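Local coordinates for protein gamma-glutamyl phosphate reductase (PDB 1VLU) that catalyses the NADPH-dependent reduction of L-gamma-glutamyl phosphate to L-glutamate gamma-semialdehyde and phosphate, the second step on the route from glutamate to proline, at residues A53-E58 with F167-K172; S39-K44 with N175-Q180; A250-A255 with W285-E290; Q359-H364 with E381-G386; Q18-A23 with E209-V214. One frame throughout, in Å; residues are numbered along the deposited sequence.

Contact 1 (A53-E58 with F167-K172); sequences AHAIEE and FREMAK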
# COMPACT_ATOMS: atom_id res chain seq x y z
N ALA A 53 31.05 24.12 -12.78
CA ALA A 53 30.51 25.01 -11.75
C ALA A 53 29.98 26.30 -12.34
O ALA A 53 28.89 26.78 -11.98
CB ALA A 53 31.60 25.32 -10.72
N HIS A 54 30.76 26.87 -13.25
CA HIS A 54 30.44 28.11 -13.91
C HIS A 54 29.12 28.02 -14.70
O HIS A 54 28.31 28.94 -14.65
CB HIS A 54 31.59 28.55 -14.79
CG HIS A 54 31.37 29.88 -15.44
ND1 HIS A 54 30.93 30.01 -16.74
CD2 HIS A 54 31.49 31.13 -14.94
CE1 HIS A 54 30.81 31.29 -17.02
NE2 HIS A 54 31.14 32.00 -15.95
N ALA A 55 28.92 26.91 -15.41
CA ALA A 55 27.67 26.67 -16.14
C ALA A 55 26.46 26.53 -15.19
O ALA A 55 25.37 27.04 -15.49
CB ALA A 55 27.80 25.44 -17.05
N ILE A 56 26.66 25.85 -14.06
CA ILE A 56 25.63 25.72 -13.02
C ILE A 56 25.28 27.09 -12.41
O ILE A 56 24.08 27.42 -12.27
CB ILE A 56 26.03 24.71 -11.90
CG1 ILE A 56 26.15 23.28 -12.45
CG2 ILE A 56 24.98 24.69 -10.81
CD1 ILE A 56 27.12 22.39 -11.64
N GLU A 57 26.31 27.86 -12.05
CA GLU A 57 26.17 29.23 -11.53
C GLU A 57 25.38 30.18 -12.43
O GLU A 57 24.60 31.01 -11.94
CB GLU A 57 27.54 29.85 -11.22
CG GLU A 57 27.49 31.18 -10.46
CD GLU A 57 28.73 31.45 -9.60
OE1 GLU A 57 29.65 30.59 -9.58
OE2 GLU A 57 28.79 32.51 -8.94
N GLU A 58 25.59 30.07 -13.73
CA GLU A 58 24.86 30.89 -14.69
C GLU A 58 23.38 30.51 -14.71
O GLU A 58 22.53 31.38 -14.86
CB GLU A 58 25.46 30.75 -16.08
CG GLU A 58 26.74 31.56 -16.32
CD GLU A 58 27.33 31.31 -17.71
OE1 GLU A 58 27.01 30.26 -18.32
OE2 GLU A 58 28.11 32.16 -18.19
N PHE A 167 18.30 22.82 -11.98
CA PHE A 167 17.93 21.41 -12.09
C PHE A 167 18.35 20.80 -13.44
O PHE A 167 19.01 19.76 -13.45
CB PHE A 167 16.43 21.26 -11.87
CG PHE A 167 15.98 19.83 -11.75
CD1 PHE A 167 15.71 19.06 -12.89
CD2 PHE A 167 15.80 19.25 -10.49
CE1 PHE A 167 15.28 17.73 -12.78
CE2 PHE A 167 15.36 17.93 -10.37
CZ PHE A 167 15.11 17.17 -11.51
N ARG A 168 17.94 21.43 -14.54
CA ARG A 168 18.36 21.09 -15.92
C ARG A 168 19.87 20.90 -16.10
O ARG A 168 20.31 19.86 -16.58
CB ARG A 168 17.89 22.17 -16.91
CG ARG A 168 17.71 21.67 -18.37
CD ARG A 168 17.72 22.79 -19.47
NE ARG A 168 17.04 24.05 -19.13
CZ ARG A 168 15.75 24.18 -18.80
NH1 ARG A 168 14.94 23.12 -18.72
NH2 ARG A 168 15.26 25.39 -18.53
N GLU A 169 20.65 21.92 -15.76
CA GLU A 169 22.10 21.83 -15.85
C GLU A 169 22.73 20.69 -15.03
O GLU A 169 23.60 19.97 -15.53
CB GLU A 169 22.75 23.17 -15.50
CG GLU A 169 23.18 23.94 -16.71
CD GLU A 169 23.86 23.05 -17.75
OE1 GLU A 169 24.97 22.53 -17.46
OE2 GLU A 169 23.27 22.86 -18.85
N MSE A 170 22.30 20.54 -13.79
CA MSE A 170 22.81 19.50 -12.89
C MSE A 170 22.41 18.11 -13.34
O MSE A 170 23.25 17.22 -13.33
CB MSE A 170 22.39 19.76 -11.45
CG MSE A 170 23.13 20.95 -10.84
SE MSE A 170 22.69 21.36 -8.96
CE MSE A 170 23.81 19.95 -8.07
N ALA A 171 21.15 17.92 -13.71
CA ALA A 171 20.69 16.67 -14.32
C ALA A 171 21.54 16.25 -15.51
O ALA A 171 21.95 15.10 -15.60
CB ALA A 171 19.24 16.78 -14.75
N LYS A 172 21.81 17.18 -16.43
CA LYS A 172 22.65 16.91 -17.59
C LYS A 172 24.01 16.34 -17.18
O LYS A 172 24.49 15.37 -17.77
CB LYS A 172 22.84 18.20 -18.42
CG LYS A 172 23.56 17.97 -19.75
CD LYS A 172 23.74 19.26 -20.57
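Glu169 reaches from helix 164-185 toward Ala55, its CG meeting the alanine's carbonyl oxygen and its carboxylate oxygen OE1 the methyl group, with no polar bond between them. At CB the side chain is still clear of the other helix. The next carbon, CG, makes the first contact, lying 4.0 Å from Ala55 O, a spacing that fits van der Waals packing. A chi1 of -101°, well off a staggered value, followed by a bend at chi2 (-43°), turns CD and the carboxylate alongside Ala55. CD makes no close contact of its own; OE1 is 4.1 Å from Ala55 CB, while OE2 points further off. The second half of the contact is apolar. Ile56 straddles CG of the selenomethionine Met170 with two branches, CG1 at 4.1 Å from that CG and CG2 at 4.2 Å, and the two side chains cross at about a right angle. The backbones come near as well, with 6.0 Å between the CA atoms of Ile56 and Glu169. Both buried side chains continue into a third helix, 87-100, Ile56 on Phe88 and Met170 on Met91, and Met170 also touches Ala142 of helix 139-151, so the pair sits within a helical layer.

Contact 2 (S39-K44 with N175-Q180); sequences SDILYK and NDTIAQ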
# COMPACT_ATOMS: atom_id res chain seq x y z
N SER A 39 30.99 4.07 -4.82
CA SER A 39 31.75 5.22 -4.34
C SER A 39 32.48 5.93 -5.48
O SER A 39 32.63 7.15 -5.47
CB SER A 39 32.76 4.79 -3.28
OG SER A 39 32.11 4.07 -2.25
N ASP A 40 32.94 5.16 -6.46
CA ASP A 40 33.71 5.67 -7.59
C ASP A 40 32.89 6.62 -8.44
O ASP A 40 33.37 7.71 -8.79
CB ASP A 40 34.21 4.51 -8.46
CG ASP A 40 35.20 4.96 -9.52
OD1 ASP A 40 35.97 5.92 -9.26
OD2 ASP A 40 35.22 4.34 -10.61
N ILE A 41 31.67 6.23 -8.77
CA ILE A 41 30.80 7.10 -9.55
C ILE A 41 30.53 8.41 -8.80
O ILE A 41 30.32 9.44 -9.43
CB ILE A 41 29.47 6.38 -10.01
CG1 ILE A 41 28.80 7.11 -11.20
CG2 ILE A 41 28.47 6.26 -8.85
CD1 ILE A 41 29.73 7.44 -12.40
N LEU A 42 30.54 8.38 -7.47
CA LEU A 42 30.33 9.61 -6.69
C LEU A 42 31.50 10.58 -6.81
O LEU A 42 31.30 11.80 -6.79
CB LEU A 42 30.01 9.30 -5.22
CG LEU A 42 28.69 8.59 -4.88
CD1 LEU A 42 28.42 8.68 -3.40
CD2 LEU A 42 27.52 9.16 -5.72
N TYR A 43 32.72 10.05 -6.94
CA TYR A 43 33.92 10.86 -7.15
C TYR A 43 33.93 11.49 -8.53
O TYR A 43 34.32 12.65 -8.67
CB TYR A 43 35.19 10.03 -6.94
CG TYR A 43 35.50 9.71 -5.49
CD1 TYR A 43 35.61 10.73 -4.53
CD2 TYR A 43 35.68 8.39 -5.07
CE1 TYR A 43 35.89 10.43 -3.19
CE2 TYR A 43 35.96 8.08 -3.74
CZ TYR A 43 36.06 9.11 -2.81
OH TYR A 43 36.35 8.80 -1.49
N LYS A 44 33.51 10.74 -9.53
CA LYS A 44 33.40 11.24 -10.90
C LYS A 44 32.35 12.36 -10.99
O LYS A 44 32.56 13.36 -11.68
CB LYS A 44 33.05 10.11 -11.88
CG LYS A 44 33.96 8.88 -11.85
CD LYS A 44 35.36 9.19 -12.33
CE LYS A 44 36.14 7.91 -12.61
NZ LYS A 44 36.89 7.40 -11.44
N ASN A 175 23.53 12.76 -15.45
CA ASN A 175 23.08 11.81 -16.49
C ASN A 175 24.26 11.40 -17.35
O ASN A 175 24.56 10.22 -17.49
CB ASN A 175 22.02 12.43 -17.40
CG ASN A 175 20.62 12.52 -16.77
OD1 ASN A 175 20.28 11.79 -15.82
ND2 ASN A 175 19.79 13.40 -17.33
N ASP A 176 24.93 12.40 -17.91
CA ASP A 176 26.14 12.24 -18.71
C ASP A 176 27.26 11.48 -18.01
O ASP A 176 27.92 10.66 -18.64
CB ASP A 176 26.66 13.61 -19.14
CG ASP A 176 25.81 14.26 -20.24
OD1 ASP A 176 24.61 13.88 -20.41
OD2 ASP A 176 26.35 15.16 -20.93
N THR A 177 27.51 11.78 -16.73
CA THR A 177 28.59 11.13 -16.00
C THR A 177 28.24 9.67 -15.73
O THR A 177 29.10 8.80 -15.86
CB THR A 177 28.92 11.87 -14.67
OG1 THR A 177 29.18 13.24 -14.95
CG2 THR A 177 30.16 11.25 -13.97
N ILE A 178 26.99 9.40 -15.37
CA ILE A 178 26.58 8.03 -15.13
C ILE A 178 26.70 7.20 -16.43
O ILE A 178 27.19 6.08 -16.42
CB ILE A 178 25.16 7.93 -14.49
CG1 ILE A 178 25.19 8.53 -13.08
CG2 ILE A 178 24.72 6.48 -14.38
CD1 ILE A 178 23.88 8.44 -12.32
N ALA A 179 26.26 7.77 -17.55
CA ALA A 179 26.37 7.11 -18.86
C ALA A 179 27.84 6.86 -19.24
O ALA A 179 28.21 5.75 -19.60
CB ALA A 179 25.66 7.94 -19.93
N GLN A 180 28.65 7.91 -19.13
CA GLN A 180 30.07 7.87 -19.47
C GLN A 180 30.90 6.81 -18.72
O GLN A 180 31.84 6.24 -19.27
CB GLN A 180 30.67 9.26 -19.24
CG GLN A 180 32.08 9.47 -19.75
CD GLN A 180 32.62 10.85 -19.41
OE1 GLN A 180 33.83 11.08 -19.42
NE2 GLN A 180 31.71 11.78 -19.08
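Thr177 of helix 164-185 presents its methyl group to helix 35-51, and the tight part of the contact forms around it. Its CG2, anti to the backbone N, lies 3.7 Å from Lys44 CB. Ile41 slides past Thr177 in the opposite direction and places CD1 3.8 Å from Thr177 O. Ile41 CG1 and Ile178 CG1 are more loosely apposed at 4.3 Å. The axes of the two short segments pass 10.0 Å apart at 133°. Ile41 also packs on Ile149 of helix 139-151, making this helix-helix packing in the aldehyde dehydrogenase-like domain. On the more exposed side, Lys44 touches through CB and its carbonyl carbon, not through the amine: its chain bends at chi2 and chi4 and turns back over its own helix, where NZ forms a salt bridge with Asp40 OD1 at 2.8 Å, on the syn side, somewhat out of the carboxylate plane. Thr177 OG1 is bonded to Ile173 O. Both polar ends thus bond within their own helices, and what joins these segments is van der Waals packing of aliphatic groups, one against a backbone carbonyl oxygen.

Contact 3 (A250-A255 with W285-E290); sequences ADLIKA and WWEVLE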
# COMPACT_ATOMS: atom_id res chain seq x y z
N ALA A 250 -19.55 22.75 21.00
CA ALA A 250 -18.32 22.57 21.77
C ALA A 250 -18.32 23.37 23.07
O ALA A 250 -18.63 24.57 23.08
CB ALA A 250 -17.10 22.95 20.94
N ASP A 251 -18.00 22.69 24.17
CA ASP A 251 -17.65 23.36 25.41
C ASP A 251 -16.30 24.05 25.19
O ASP A 251 -15.35 23.44 24.67
CB ASP A 251 -17.55 22.35 26.54
CG ASP A 251 -17.22 23.00 27.88
OD1 ASP A 251 -16.09 23.49 28.06
OD2 ASP A 251 -18.12 22.99 28.76
N LEU A 252 -16.22 25.33 25.58
CA LEU A 252 -15.05 26.16 25.32
C LEU A 252 -13.83 25.81 26.17
O LEU A 252 -12.70 25.83 25.66
CB LEU A 252 -15.40 27.65 25.44
CG LEU A 252 -14.32 28.73 25.28
CD1 LEU A 252 -13.87 28.94 23.82
CD2 LEU A 252 -14.81 30.02 25.87
N ILE A 253 -14.05 25.49 27.44
CA ILE A 253 -12.97 25.04 28.32
C ILE A 253 -12.37 23.72 27.80
O ILE A 253 -11.15 23.61 27.66
CB ILE A 253 -13.44 24.89 29.80
CG1 ILE A 253 -13.82 26.26 30.39
CG2 ILE A 253 -12.36 24.19 30.65
CD1 ILE A 253 -15.00 26.20 31.36
N LYS A 254 -13.23 22.74 27.50
CA LYS A 254 -12.78 21.48 26.88
C LYS A 254 -12.10 21.69 25.54
O LYS A 254 -11.06 21.11 25.27
CB LYS A 254 -13.92 20.50 26.71
CG LYS A 254 -14.42 19.88 27.97
CD LYS A 254 -15.56 18.94 27.62
CE LYS A 254 -16.49 18.77 28.79
NZ LYS A 254 -17.85 18.46 28.30
N ALA A 255 -12.70 22.52 24.69
CA ALA A 255 -12.14 22.80 23.37
C ALA A 255 -10.72 23.36 23.46
O ALA A 255 -9.87 23.06 22.62
CB ALA A 255 -13.05 23.76 22.59
N TRP A 285 -14.81 30.89 19.40
CA TRP A 285 -13.91 29.96 18.73
C TRP A 285 -12.52 30.55 18.54
O TRP A 285 -11.55 29.81 18.45
CB TRP A 285 -14.49 29.47 17.40
CG TRP A 285 -14.78 30.53 16.38
CD1 TRP A 285 -15.99 31.08 16.11
CD2 TRP A 285 -13.85 31.15 15.48
NE1 TRP A 285 -15.89 32.01 15.11
CE2 TRP A 285 -14.58 32.07 14.70
CE3 TRP A 285 -12.47 31.01 15.25
CZ2 TRP A 285 -13.98 32.87 13.71
CZ3 TRP A 285 -11.87 31.80 14.26
CH2 TRP A 285 -12.63 32.72 13.50
N TRP A 286 -12.45 31.88 18.48
CA TRP A 286 -11.18 32.60 18.32
C TRP A 286 -10.33 32.53 19.58
O TRP A 286 -9.11 32.55 19.49
CB TRP A 286 -11.40 34.06 17.88
CG TRP A 286 -12.35 34.78 18.76
CD1 TRP A 286 -12.06 35.45 19.91
CD2 TRP A 286 -13.77 34.88 18.58
NE1 TRP A 286 -13.21 35.97 20.46
CE2 TRP A 286 -14.27 35.63 19.66
CE3 TRP A 286 -14.66 34.41 17.61
CZ2 TRP A 286 -15.63 35.92 19.80
CZ3 TRP A 286 -16.01 34.70 17.74
CH2 TRP A 286 -16.48 35.45 18.83
N GLU A 287 -10.97 32.42 20.74
CA GLU A 287 -10.26 32.32 22.01
C GLU A 287 -9.45 31.03 22.08
O GLU A 287 -8.48 30.94 22.84
CB GLU A 287 -11.22 32.40 23.19
CG GLU A 287 -11.72 33.81 23.48
CD GLU A 287 -12.47 33.91 24.81
OE1 GLU A 287 -12.37 32.97 25.64
OE2 GLU A 287 -13.17 34.93 25.03
N VAL A 288 -9.87 30.05 21.29
CA VAL A 288 -9.20 28.76 21.17
C VAL A 288 -7.90 28.90 20.38
O VAL A 288 -6.85 28.41 20.82
CB VAL A 288 -10.15 27.69 20.55
CG1 VAL A 288 -9.40 26.45 20.12
CG2 VAL A 288 -11.23 27.33 21.56
N LEU A 289 -7.96 29.58 19.23
CA LEU A 289 -6.77 29.88 18.43
C LEU A 289 -5.81 30.83 19.16
O LEU A 289 -4.60 30.61 19.16
CB LEU A 289 -7.12 30.48 17.07
CG LEU A 289 -7.98 29.69 16.08
CD1 LEU A 289 -8.07 30.45 14.75
CD2 LEU A 289 -7.43 28.29 15.86
N GLU A 290 -6.34 31.86 19.80
CA GLU A 290 -5.49 32.78 20.54
C GLU A 290 -4.88 32.09 21.75
O GLU A 290 -3.76 32.40 22.13
CB GLU A 290 -6.21 34.09 20.90
CG GLU A 290 -7.05 34.04 22.17
CD GLU A 290 -7.97 35.25 22.33
OE1 GLU A 290 -8.16 36.01 21.35
OE2 GLU A 290 -8.51 35.44 23.46
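Leu252 spreads its two methyl groups over neighbouring side chains of helix 285-296. CD1 packs on Val288 CG2 at 3.8 Å, the two side chains sliding past each other in opposite directions. CD2 lies 3.8 Å from Glu287 OE1, with Leu252 and Glu287 crossing at roughly a right angle. Because Leu252 CG stands anti to the backbone N (chi1 177°), the branched end is carried across the gap although the side chain does not set out straight toward the other helix. One turn later Ala255 CB reaches the same methyl, Val288 CG2, at 4.1 Å, so that a single valine branch is shared by residues i and i+3 of helix 252-261. The two helices belong to consecutive beta-alpha units of a parallel sheet: helix 252-261 forms the beta-alpha-beta crossover between the parallel neighbours 242-246 and 274-278, and the latter strand leads into helix 285-296. This alternation is consistent with the alpha/beta architecture of the aldehyde dehydrogenase superfamily. The first helix starts with an N-cap: Asp251 OD1 accepts from Lys254 N at 3.0 Å, with a nearly straight N-H...O angle of 169°. Glu287 OE1 also forms a salt bridge with Lys256 NZ of helix 252-261, a polar tie between the same two helices. Lys254 points elsewhere, its NZ pairing with Glu375, and it packs on Gly441 of the second subunit.

Contact 4 (Q359-H364 with E381-G386); sequences QHINTH and EKFMKG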
# COMPACT_ATOMS: atom_id res chain seq x y z
N GLN A 359 -16.82 14.93 5.82
CA GLN A 359 -16.35 15.02 4.44
C GLN A 359 -14.89 15.43 4.37
O GLN A 359 -14.12 14.81 3.64
CB GLN A 359 -17.22 15.96 3.59
CG GLN A 359 -18.54 15.33 3.15
CD GLN A 359 -19.52 16.32 2.49
OE1 GLN A 359 -19.43 17.55 2.66
NE2 GLN A 359 -20.48 15.77 1.73
N HIS A 360 -14.51 16.45 5.12
CA HIS A 360 -13.12 16.91 5.17
C HIS A 360 -12.17 15.81 5.63
O HIS A 360 -11.12 15.61 5.05
CB HIS A 360 -12.96 18.09 6.13
CG HIS A 360 -13.26 19.43 5.54
ND1 HIS A 360 -14.37 20.17 5.88
CD2 HIS A 360 -12.56 20.19 4.66
CE1 HIS A 360 -14.36 21.32 5.22
NE2 HIS A 360 -13.27 21.36 4.48
N ILE A 361 -12.55 15.12 6.71
CA ILE A 361 -11.75 14.07 7.33
C ILE A 361 -11.57 12.88 6.40
O ILE A 361 -10.48 12.29 6.31
CB ILE A 361 -12.35 13.64 8.68
CG1 ILE A 361 -12.11 14.76 9.71
CG2 ILE A 361 -11.75 12.31 9.17
CD1 ILE A 361 -12.96 14.69 10.96
N ASN A 362 -12.63 12.55 5.68
CA ASN A 362 -12.64 11.40 4.79
C ASN A 362 -11.83 11.59 3.50
O ASN A 362 -11.77 10.66 2.70
CB ASN A 362 -14.08 10.99 4.50
CG ASN A 362 -14.72 10.30 5.68
OD1 ASN A 362 -14.08 10.09 6.71
ND2 ASN A 362 -15.98 9.93 5.54
N THR A 363 -11.23 12.76 3.30
CA THR A 363 -10.33 13.00 2.15
C THR A 363 -8.87 12.71 2.50
O THR A 363 -8.00 12.74 1.62
CB THR A 363 -10.42 14.44 1.63
OG1 THR A 363 -9.95 15.34 2.64
CG2 THR A 363 -11.85 14.82 1.23
N HIS A 364 -8.59 12.44 3.78
CA HIS A 364 -7.24 12.13 4.21
C HIS A 364 -6.89 10.66 4.05
O HIS A 364 -7.67 9.77 4.41
CB HIS A 364 -6.97 12.61 5.64
CG HIS A 364 -7.17 14.08 5.81
ND1 HIS A 364 -6.48 15.01 5.07
CD2 HIS A 364 -8.01 14.78 6.60
CE1 HIS A 364 -6.88 16.23 5.40
NE2 HIS A 364 -7.81 16.11 6.33
N GLU A 381 -22.29 11.10 17.82
CA GLU A 381 -22.56 9.75 17.33
C GLU A 381 -22.52 9.70 15.80
O GLU A 381 -22.04 8.73 15.21
CB GLU A 381 -23.92 9.23 17.85
CG GLU A 381 -24.00 9.02 19.39
CD GLU A 381 -23.07 7.92 19.97
OE1 GLU A 381 -22.40 7.18 19.20
OE2 GLU A 381 -23.00 7.80 21.21
N LYS A 382 -23.04 10.75 15.18
CA LYS A 382 -23.00 10.89 13.73
C LYS A 382 -21.55 10.97 13.24
O LYS A 382 -21.16 10.29 12.30
CB LYS A 382 -23.83 12.11 13.32
CG LYS A 382 -23.89 12.33 11.85
CD LYS A 382 -24.85 13.45 11.50
CE LYS A 382 -25.11 13.44 10.00
NZ LYS A 382 -26.30 14.25 9.61
N PHE A 383 -20.75 11.78 13.91
CA PHE A 383 -19.32 11.93 13.60
C PHE A 383 -18.61 10.58 13.71
O PHE A 383 -17.91 10.19 12.78
CB PHE A 383 -18.72 12.95 14.57
CG PHE A 383 -17.29 13.34 14.29
CD1 PHE A 383 -17.00 14.39 13.43
CD2 PHE A 383 -16.24 12.69 14.95
CE1 PHE A 383 -15.69 14.79 13.21
CE2 PHE A 383 -14.91 13.08 14.73
CZ PHE A 383 -14.64 14.14 13.87
N MSE A 384 -18.81 9.88 14.82
CA MSE A 384 -18.13 8.61 15.05
C MSE A 384 -18.57 7.50 14.09
O MSE A 384 -17.75 6.70 13.66
CB MSE A 384 -18.23 8.18 16.50
CG MSE A 384 -17.44 9.11 17.44
SE MSE A 384 -17.49 8.56 19.32
CE MSE A 384 -19.45 8.90 19.68
N LYS A 385 -19.84 7.49 13.71
CA LYS A 385 -20.30 6.55 12.69
C LYS A 385 -19.81 6.94 11.27
O LYS A 385 -19.68 6.09 10.40
CB LYS A 385 -21.82 6.39 12.75
CG LYS A 385 -22.35 5.13 12.09
CD LYS A 385 -23.80 4.82 12.52
N GLY A 386 -19.51 8.22 11.05
CA GLY A 386 -19.32 8.73 9.70
C GLY A 386 -17.90 8.77 9.20
O GLY A 386 -17.66 8.64 8.00
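The Phe383 ring meets the CD1 methyl of Ile361 obliquely, nearest to CZ and CE1: CD1 lies 3.4 Å from CZ and 3.5 Å from CE1, a tight fit. The two side chains cross at about a right angle. Phe383 also packs on Tyr245, Ile372 and Val392, of strands 242-246, 369-373 and 391-393 of the parallel sheet; helix 377-386 connects the adjacent strands 369-373 and 391-393. The second flat group, the Asn362 amide, has Gly386 O almost in its own plane, 4° out of it. ND2 donates to that oxygen at 3.2 Å along a straight N-H...O line of 173°, though tilted from the carbonyl plane. At the other end of the amide, OD1 accepts from Asp388 N. Asn362 lies in the type I turn Ile361-His364 that ends helix 354-361, and its backbone O accepts from Arg24 of the second subunit. With both ends of its buried amide engaged, Asn362 ties this turn to the C-terminal end of helix 377-386, while Ile361 and Phe383 add apolar packing.

Contact 5 (Q18-A23 with E209-V214); sequences QIAKNA and EYIDLV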
# COMPACT_ATOMS: atom_id res chain seq x y z
N GLN A 18 6.33 3.91 -16.33
CA GLN A 18 7.57 3.49 -16.99
C GLN A 18 8.81 4.00 -16.22
O GLN A 18 9.80 3.27 -16.03
CB GLN A 18 7.59 3.94 -18.45
CG GLN A 18 8.68 3.30 -19.31
CD GLN A 18 8.55 1.77 -19.40
OE1 GLN A 18 7.63 1.25 -20.05
NE2 GLN A 18 9.47 1.06 -18.75
N ILE A 19 8.73 5.25 -15.77
CA ILE A 19 9.73 5.84 -14.91
C ILE A 19 9.94 4.98 -13.67
O ILE A 19 11.07 4.59 -13.40
CB ILE A 19 9.38 7.30 -14.57
CG1 ILE A 19 9.62 8.17 -15.82
CG2 ILE A 19 10.14 7.80 -13.34
CD1 ILE A 19 8.96 9.55 -15.77
N ALA A 20 8.86 4.65 -12.96
CA ALA A 20 8.93 3.87 -11.73
C ALA A 20 9.44 2.44 -11.96
O ALA A 20 10.20 1.90 -11.14
CB ALA A 20 7.59 3.86 -11.02
N LYS A 21 9.02 1.84 -13.07
CA LYS A 21 9.44 0.50 -13.44
C LYS A 21 10.94 0.43 -13.74
O LYS A 21 11.62 -0.51 -13.28
CB LYS A 21 8.60 -0.01 -14.65
CG LYS A 21 8.94 -1.44 -15.08
CD LYS A 21 8.03 -1.93 -16.21
CE LYS A 21 8.77 -2.91 -17.13
NZ LYS A 21 7.86 -3.51 -18.15
N ASN A 22 11.44 1.39 -14.51
CA ASN A 22 12.87 1.53 -14.82
C ASN A 22 13.73 1.75 -13.59
O ASN A 22 14.85 1.24 -13.51
CB ASN A 22 13.09 2.65 -15.83
CG ASN A 22 12.53 2.32 -17.21
OD1 ASN A 22 12.33 1.15 -17.56
ND2 ASN A 22 12.27 3.35 -18.00
N ALA A 23 13.20 2.51 -12.63
CA ALA A 23 13.83 2.71 -11.33
C ALA A 23 13.99 1.40 -10.57
O ALA A 23 15.03 1.15 -10.00
CB ALA A 23 13.04 3.70 -10.52
N GLU A 209 3.56 0.09 -6.21
CA GLU A 209 4.08 -1.25 -6.51
C GLU A 209 5.56 -1.21 -6.81
O GLU A 209 6.24 -2.23 -6.72
CB GLU A 209 3.37 -1.90 -7.72
CG GLU A 209 1.94 -1.47 -7.94
CD GLU A 209 1.84 -0.31 -8.93
OE1 GLU A 209 2.03 -0.55 -10.14
OE2 GLU A 209 1.56 0.84 -8.48
N TYR A 210 6.07 -0.04 -7.20
CA TYR A 210 7.45 0.10 -7.62
C TYR A 210 8.26 1.00 -6.71
O TYR A 210 9.48 0.86 -6.64
CB TYR A 210 7.54 0.63 -9.04
CG TYR A 210 6.80 -0.15 -10.10
CD1 TYR A 210 7.19 -1.45 -10.44
CD2 TYR A 210 5.74 0.43 -10.79
CE1 TYR A 210 6.50 -2.18 -11.43
CE2 TYR A 210 5.04 -0.28 -11.78
CZ TYR A 210 5.42 -1.58 -12.09
OH TYR A 210 4.73 -2.26 -13.08
N ILE A 211 7.60 1.95 -6.03
CA ILE A 211 8.28 2.94 -5.20
C ILE A 211 8.06 2.63 -3.76
O ILE A 211 6.92 2.44 -3.33
CB ILE A 211 7.87 4.40 -5.53
CG1 ILE A 211 8.11 4.71 -7.01
CG2 ILE A 211 8.60 5.42 -4.62
CD1 ILE A 211 7.52 6.06 -7.49
N ASP A 212 9.17 2.56 -3.01
CA ASP A 212 9.16 2.15 -1.62
C ASP A 212 9.17 3.27 -0.59
O ASP A 212 8.77 3.06 0.55
CB ASP A 212 10.35 1.20 -1.36
CG ASP A 212 10.39 0.05 -2.36
OD1 ASP A 212 9.55 -0.87 -2.22
OD2 ASP A 212 11.23 0.08 -3.30
N LEU A 213 9.65 4.46 -0.95
CA LEU A 213 9.73 5.54 0.01
C LEU A 213 9.69 6.87 -0.69
O LEU A 213 10.34 7.04 -1.71
CB LEU A 213 11.04 5.45 0.81
CG LEU A 213 11.20 6.31 2.07
CD1 LEU A 213 10.17 5.96 3.15
CD2 LEU A 213 12.61 6.15 2.65
N VAL A 214 8.94 7.81 -0.12
CA VAL A 214 8.95 9.19 -0.57
C VAL A 214 9.75 10.00 0.39
O VAL A 214 9.52 9.94 1.60
CB VAL A 214 7.54 9.83 -0.61
CG1 VAL A 214 7.64 11.21 -1.24
CG2 VAL A 214 6.57 8.97 -1.36
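Ala20 and Tyr210 bring the two backbones to 5.8 Å between their CA atoms, where one turn of helix 15-30 meets an irregular loop. Residues 18-23 have regular helical angles, with Asn22 N bonded to Gln18 O at 2.9 Å. On the other side, Tyr210 still has a turn-like psi of -27°, whereas Ile211 is extended (psi 128°) and the chain becomes a strand at Leu213. Tyr210 CB lies against both the carbonyl oxygen and the methyl of Ala20, 3.6 Å from Ala20 O and 3.8 Å from Ala20 CB. The ring then swings over the helix surface, and one face is covered by the backbone of Lys21, whose N lies 4.2 Å from Tyr210 CG. Lys21 CA sits over the same ring, offset toward its rim. Strand 213-217, which this loop enters, pairs parallel with strand 118-134 of the mixed sheet, and Asp212 OD2 accepts from Val129 N of that neighbour. Helix 15-30 therefore packs where a loop feeds the sheet, consistent with an aldehyde dehydrogenase-like alpha/beta domain; Ala23 and Ile211 both touch Ile156 of strand 154-158. Ile211 supplies the apolar flank, its CG1 being 4.1 Å from Ala20 CB. On the far side of the helix turn, Gln18 NE2 reaches Asn22 OD1 at 3.1 Å by a bent bond, 139° at the hydrogen, from above the carbonyl plane, and Ile19 O accepts from Gln193 NE2.

The five contacts fall into two groups. Contacts 1, 2 and 5 belong to the first half of the chain, and 1 and 2, whose centres are 16 Å apart, both use helix 164-185. In sequence they are nested, contact 1 inside the loop closed by contact 2, and both inside that of contact 5, whose second segment runs into the mixed sheet. Contacts 3 and 4 follow in series, with centres 21 Å apart, and pack helices round the parallel six-stranded sheet. Contacts 1 and 2 lie across the chain's centre from contacts 3 and 4, the centres of contacts 2 and 3 being 58 Å apart. The two sheets with their helices are consistent with two alpha/beta domains, as in aldehyde dehydrogenases.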